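Local coordinates for BepC protein (Bartonella tribocorum, PDB 4WGJ), which probably transfers AMP from ATP onto threonine or tyrosine hydroxyls of target proteins, this chain being the part that holds its Fic domain, at residues N163-F166 and M167-G171; Q202-K205 and D206-E209. All blocks are in the same frame, centred on the assembly; numbering follows the deposited sequence.

Contact 1: N163-F166 and M167-G171. With GLY (glycine), chain D; ANP (phosphoaminophosphonic acid-adenylate ester), chain B.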
loop_
_atom_site.group_PDB
_atom_site.type_symbol
_atom_site.label_atom_id
_atom_site.label_comp_id
_atom_site.label_asym_id
_atom_site.label_seq_id
_atom_site.Cartn_x
_atom_site.Cartn_y
_atom_site.Cartn_z
ATOM N N ASN A 163 -0.839 2.278 0.292
ATOM C CA ASN A 163 -2.115 2.227 -0.406
ATOM C C ASN A 163 -3.136 3.187 0.210
ATOM O O ASN A 163 -3.914 3.839 -0.500
ATOM C CB ASN A 163 -2.676 0.802 -0.376
ATOM C CG ASN A 163 -1.923 -0.148 -1.279
ATOM O OD1 ASN A 163 -1.168 0.275 -2.152
ATOM N ND2 ASN A 163 -2.146 -1.455 -1.084
ATOM N N ARG A 164 -3.173 3.243 1.538
ATOM C CA ARG A 164 -4.104 4.161 2.195
ATOM C C ARG A 164 -3.757 5.620 1.876
ATOM O O ARG A 164 -4.649 6.429 1.602
ATOM C CB ARG A 164 -4.133 3.902 3.702
ATOM C CG ARG A 164 -4.722 2.517 3.993
ATOM C CD ARG A 164 -5.154 2.318 5.430
ATOM N NE ARG A 164 -4.048 2.365 6.369
ATOM C CZ ARG A 164 -3.281 1.321 6.692
ATOM N NH1 ARG A 164 -3.490 0.124 6.140
ATOM N NH2 ARG A 164 -2.303 1.482 7.575
ATOM N N MET A 165 -2.474 5.958 1.863
ATOM C CA MET A 165 -2.098 7.320 1.483
ATOM C C MET A 165 -2.448 7.615 0.017
ATOM O O MET A 165 -2.902 8.710 -0.315
ATOM C CB MET A 165 -0.603 7.557 1.735
ATOM C CG MET A 165 -0.124 8.933 1.306
ATOM S SD MET A 165 -0.934 10.279 2.228
ATOM C CE MET A 165 -0.383 9.908 3.883
ATOM N N PHE A 166 -2.233 6.638 -0.864
ATOM C CA PHE A 166 -2.655 6.789 -2.254
ATOM C C PHE A 166 -4.134 7.202 -2.321
ATOM O O PHE A 166 -4.516 8.084 -3.098
ATOM C CB PHE A 166 -2.416 5.478 -3.005
ATOM C CG PHE A 166 -2.636 5.547 -4.501
ATOM C CD1 PHE A 166 -3.914 5.442 -5.043
ATOM C CD2 PHE A 166 -1.552 5.615 -5.368
ATOM C CE1 PHE A 166 -4.110 5.451 -6.418
ATOM C CE2 PHE A 166 -1.735 5.631 -6.746
ATOM C CZ PHE A 166 -3.013 5.540 -7.277
ATOM N N MET A 167 -4.957 6.575 -1.490
ATOM C CA MET A 167 -6.385 6.889 -1.480
ATOM C C MET A 167 -6.663 8.281 -0.914
ATOM O O MET A 167 -7.550 8.979 -1.400
ATOM C CB MET A 167 -7.168 5.845 -0.681
ATOM C CG MET A 167 -7.041 4.407 -1.224
ATOM S SD MET A 167 -7.298 4.254 -2.994
ATOM C CE MET A 167 -8.986 4.833 -3.194
ATOM N N GLU A 168 -5.928 8.675 0.122
ATOM C CA GLU A 168 -6.089 10.026 0.659
ATOM C C GLU A 168 -5.788 11.068 -0.416
ATOM O O GLU A 168 -6.514 12.059 -0.553
ATOM C CB GLU A 168 -5.171 10.266 1.857
ATOM C CG GLU A 168 -5.463 9.434 3.085
ATOM C CD GLU A 168 -4.802 10.026 4.319
ATOM O OE1 GLU A 168 -4.704 11.273 4.407
ATOM O OE2 GLU A 168 -4.368 9.257 5.193
ATOM N N LYS A 169 -4.705 10.846 -1.165
ATOM C CA LYS A 169 -4.285 11.819 -2.176
ATOM C C LYS A 169 -5.246 11.812 -3.359
ATOM O O LYS A 169 -5.560 12.860 -3.918
ATOM C CB LYS A 169 -2.847 11.536 -2.654
ATOM C CG LYS A 169 -1.802 11.487 -1.535
ATOM C CD LYS A 169 -1.704 12.797 -0.770
ATOM C CE LYS A 169 -1.190 13.924 -1.640
ATOM N NZ LYS A 169 -1.111 15.184 -0.837
ATOM N N LEU A 170 -5.712 10.629 -3.744
ATOM C CA LEU A 170 -6.720 10.517 -4.789
ATOM C C LEU A 170 -7.992 11.281 -4.389
ATOM O O LEU A 170 -8.549 12.034 -5.184
ATOM C CB LEU A 170 -7.039 9.040 -5.069
ATOM C CG LEU A 170 -7.967 8.761 -6.257
ATOM C CD1 LEU A 170 -7.384 9.280 -7.575
ATOM C CD2 LEU A 170 -8.261 7.249 -6.346
ATOM N N GLY A 171 -8.434 11.099 -3.148
ATOM C CA GLY A 171 -9.580 11.837 -2.646
ATOM C C GLY A 171 -9.344 13.338 -2.693
ATOM O O GLY A 171 -10.209 14.106 -3.146
HETATM N N GLY D . -4.416 -0.718 10.156
HETATM C CA GLY D . -4.905 0.546 10.674
HETATM C C GLY D . -5.769 1.275 9.664
HETATM O O GLY D . -6.261 2.379 9.903
HETATM O OXT GLY D . -5.998 0.767 8.567
HETATM P PG ANP B . -0.531 -2.028 7.991
HETATM O O1G ANP B . -0.310 -0.572 8.551
HETATM O O2G ANP B . -1.081 -2.865 9.113
HETATM O O3G ANP B . -1.566 -1.956 6.811
HETATM P PB ANP B . 1.798 -2.400 6.163
HETATM O O1B ANP B . 1.589 -0.954 5.854
HETATM O O2B ANP B . 3.297 -2.747 6.400
HETATM N N3B ANP B . 0.933 -2.811 7.552
HETATM P PA ANP B . 1.665 -4.788 4.686
HETATM O O1A ANP B . 1.885 -5.541 5.951
HETATM O O2A ANP B . 2.722 -4.970 3.604
HETATM O O3A ANP B . 1.354 -3.243 4.913
HETATM O "O5'" ANP B . 0.249 -5.216 4.110
HETATM C "C5'" ANP B . -0.903 -5.147 4.985
HETATM C "C4'" ANP B . -2.185 -5.181 4.191
HETATM O "O4'" ANP B . -2.527 -6.557 3.876
HETATM C "C3'" ANP B . -3.388 -4.595 4.938
HETATM O "O3'" ANP B . -4.202 -3.777 4.102
HETATM C "C2'" ANP B . -4.131 -5.846 5.415
HETATM O "O2'" ANP B . -5.520 -5.622 5.629
HETATM C "C1'" ANP B . -3.874 -6.787 4.243
HETATM N N9 ANP B . -4.063 -8.196 4.580
HETATM C C8 ANP B . -3.730 -8.817 5.757
HETATM N N7 ANP B . -4.039 -10.091 5.795
HETATM C C5 ANP B . -4.617 -10.328 4.558
HETATM C C6 ANP B . -5.165 -11.485 3.968
HETATM N N6 ANP B . -5.210 -12.674 4.574
HETATM N N1 ANP B . -5.666 -11.377 2.717
HETATM C C2 ANP B . -5.626 -10.189 2.109
HETATM N N3 ANP B . -5.138 -9.032 2.563
HETATM C C4 ANP B . -4.645 -9.169 3.798
#
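K169 NZ is gripped by three acceptors, the backbone oxygens of F48 and E51 and the side-chain oxygen of Q172, while the aliphatic part of K169 lies alongside M165 one helical turn back. Bends at chi2 and chi3 of both chains keep them side by side and pointing the same way, with M165 SD 4.0 Å from K169 CD. K169 N donates to M165 O at 2.9 Å; the bonds from M167, E168 and L170 to N163, R164 and F166 continue the alpha-helical pattern. M167 SD comes up to the edge of the F166 ring, 80° off its normal and 4.1 Å from F166 CD1, a Met-aromatic contact. A bend at chi3 (-65°) carries the R164 guanidinium to the gamma-phosphate of the nucleotide analogue, which it meets edge-on through two nearly straight hydrogen bonds, NH1 to ANP O3G at 2.9 Å and NH2 to ANP O1G at 3.0 Å. The carboxylate of a bound glycine lies over one guanidinium face, its OXT 3.2 Å above the plane and over the centre. E168 turns its carboxylate to R49, and N163 ND2 bonds to E150, which also binds the nucleotide. R164 is the last arginine of the Fic signature, here HPFRKGNGRANR. The two bonds at its edge and the carboxylate oxygen over its face hold the guanidinium's rotation, consistent with a part in fixing the end of the triphosphate.

Contact 2: Q202-K205 and D206-E209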
loop_
_atom_site.group_PDB
_atom_site.type_symbol
_atom_site.label_atom_id
_atom_site.label_comp_id
_atom_site.label_asym_id
_atom_site.label_seq_id
_atom_site.Cartn_x
_atom_site.Cartn_y
_atom_site.Cartn_z
ATOM N N GLN A 202 -18.494 -6.256 0.002
ATOM C CA GLN A 202 -19.401 -5.395 0.761
ATOM C C GLN A 202 -18.746 -4.715 1.974
ATOM O O GLN A 202 -18.967 -3.520 2.185
ATOM C CB GLN A 202 -20.650 -6.164 1.210
ATOM C CG GLN A 202 -21.784 -5.241 1.626
ATOM C CD GLN A 202 -22.152 -4.264 0.513
ATOM O OE1 GLN A 202 -22.443 -4.672 -0.613
ATOM N NE2 GLN A 202 -22.105 -2.972 0.815
ATOM N N PRO A 203 -17.949 -5.451 2.776
ATOM C CA PRO A 203 -17.297 -4.753 3.888
ATOM C C PRO A 203 -16.400 -3.601 3.425
ATOM O O PRO A 203 -16.361 -2.552 4.084
ATOM C CB PRO A 203 -16.469 -5.854 4.547
ATOM C CG PRO A 203 -17.262 -7.094 4.293
ATOM C CD PRO A 203 -17.780 -6.914 2.888
ATOM N N MET A 204 -15.705 -3.778 2.304
ATOM C CA MET A 204 -14.833 -2.710 1.811
ATOM C C MET A 204 -15.673 -1.541 1.297
ATOM O O MET A 204 -15.332 -0.379 1.521
ATOM C CB MET A 204 -13.898 -3.223 0.712
ATOM C CG MET A 204 -12.820 -2.225 0.332
ATOM S SD MET A 204 -11.623 -2.010 1.658
ATOM C CE MET A 204 -10.690 -3.538 1.512
ATOM N N LYS A 205 -16.760 -1.844 0.593
ATOM C CA LYS A 205 -17.685 -0.804 0.145
ATOM C C LYS A 205 -18.194 0.006 1.329
ATOM O O LYS A 205 -18.230 1.244 1.283
ATOM C CB LYS A 205 -18.861 -1.415 -0.617
ATOM C CG LYS A 205 -18.461 -2.085 -1.921
ATOM C CD LYS A 205 -18.015 -1.080 -2.963
ATOM C CE LYS A 205 -17.648 -1.784 -4.267
ATOM N NZ LYS A 205 -17.069 -0.839 -5.248
ATOM N N ASP A 206 -18.584 -0.697 2.390
ATOM C CA ASP A 206 -19.073 -0.044 3.598
ATOM C C ASP A 206 -17.987 0.824 4.217
ATOM O O ASP A 206 -18.259 1.938 4.671
ATOM C CB ASP A 206 -19.559 -1.077 4.628
ATOM C CG ASP A 206 -20.822 -1.805 4.188
ATOM O OD1 ASP A 206 -21.461 -1.383 3.197
ATOM O OD2 ASP A 206 -21.190 -2.794 4.858
ATOM N N LEU A 207 -16.765 0.299 4.245
ATOM C CA LEU A 207 -15.635 1.019 4.814
ATOM C C LEU A 207 -15.441 2.349 4.096
ATOM O O LEU A 207 -15.325 3.402 4.724
ATOM C CB LEU A 207 -14.368 0.165 4.731
ATOM C CG LEU A 207 -13.074 0.783 5.265
ATOM C CD1 LEU A 207 -13.247 1.209 6.706
ATOM C CD2 LEU A 207 -11.926 -0.215 5.138
ATOM N N PHE A 208 -15.418 2.313 2.767
ATOM C CA PHE A 208 -15.194 3.560 2.042
ATOM C C PHE A 208 -16.376 4.520 2.145
ATOM O O PHE A 208 -16.186 5.736 2.112
ATOM C CB PHE A 208 -14.807 3.269 0.584
ATOM C CG PHE A 208 -13.331 3.058 0.432
ATOM C CD1 PHE A 208 -12.760 1.842 0.773
ATOM C CD2 PHE A 208 -12.498 4.107 0.060
ATOM C CE1 PHE A 208 -11.382 1.655 0.689
ATOM C CE2 PHE A 208 -11.125 3.934 -0.019
ATOM C CZ PHE A 208 -10.564 2.703 0.295
ATOM N N GLU A 209 -17.585 4.001 2.323
ATOM C CA GLU A 209 -18.716 4.870 2.625
ATOM C C GLU A 209 -18.487 5.561 3.978
ATOM O O GLU A 209 -18.805 6.743 4.151
ATOM C CB GLU A 209 -20.028 4.068 2.629
ATOM C CG GLU A 209 -21.194 4.767 3.306
ATOM C CD GLU A 209 -21.577 6.059 2.615
ATOM O OE1 GLU A 209 -21.432 6.130 1.373
ATOM O OE2 GLU A 209 -22.021 7.000 3.311
#
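Hydrogen bonding gives Q202 and D206 a double link, one through the backbone and one through the side chains. D206 N donates to Q202 O at 2.9 Å, and Q202 NE2 reaches D206 OD1 at the same 2.9 Å. To get there Q202 sets CG anti to its backbone N (chi1 -163°) and bends at chi2, folding the amide back toward the next turn. D206 OD1 lies in the plane of the Q202 amide, yet the amide nitrogen stands well above the carboxylate plane, the two groups being turned 49° against each other. Three more backbone bonds, from L207, F208 and E209 to P203, M204 and K205, carry the helix on. Apolar packing gathers on another side of the helix around the sulfur of M204. M204 and F208 lie side by side, and SD meets the rim of the ring, 3.8 Å from F208 CE1 and 88° off the ring normal, a Met-aromatic contact at the edge. In one of the two conformers of L207, its CD2 touches M204 SD at 3.9 Å, its chain crossing that of M204. The F208 ring also has the M204 carbonyl oxygen at its edge, in plane, 3.5 Å from CD1; its meeting with F146 of helix 135-152 continues this apolar patch. Two charged ends tie the helix to helix 135-152: K205 NZ, in one of its two conformers, forms a salt bridge with D144 and a hydrogen bond to the E140 carbonyl, and E209 OE2 bonds to H135. Such i to i+4 pairing, polar on one side and sulfur-aromatic on the other, is that of an amphipathic helix; here helix 202-211 packs against helices 135-152 and 185-198 of this mainly helical Fic-domain region.

Both contacts are local, each joining consecutive turns of one helix, so neither closes a long loop; they follow in series without nesting or crossing. Contact 1 lies on helix 159-174, which carries the end of the Fic signature. The chain then passes through strand 176-178 and helix 185-198 before contact 2 on helix 202-211, and strand 212-214 returns to pair antiparallel with 176-178. Although their centres are 15 Å apart, the two contacts touch: M167 CE packs 3.9 Å from F208 CE2. Helix 135-152 serves both, with A142 and F146 each meeting M167 and F208, so the nucleotide-binding helix and the later helix share one apolar core.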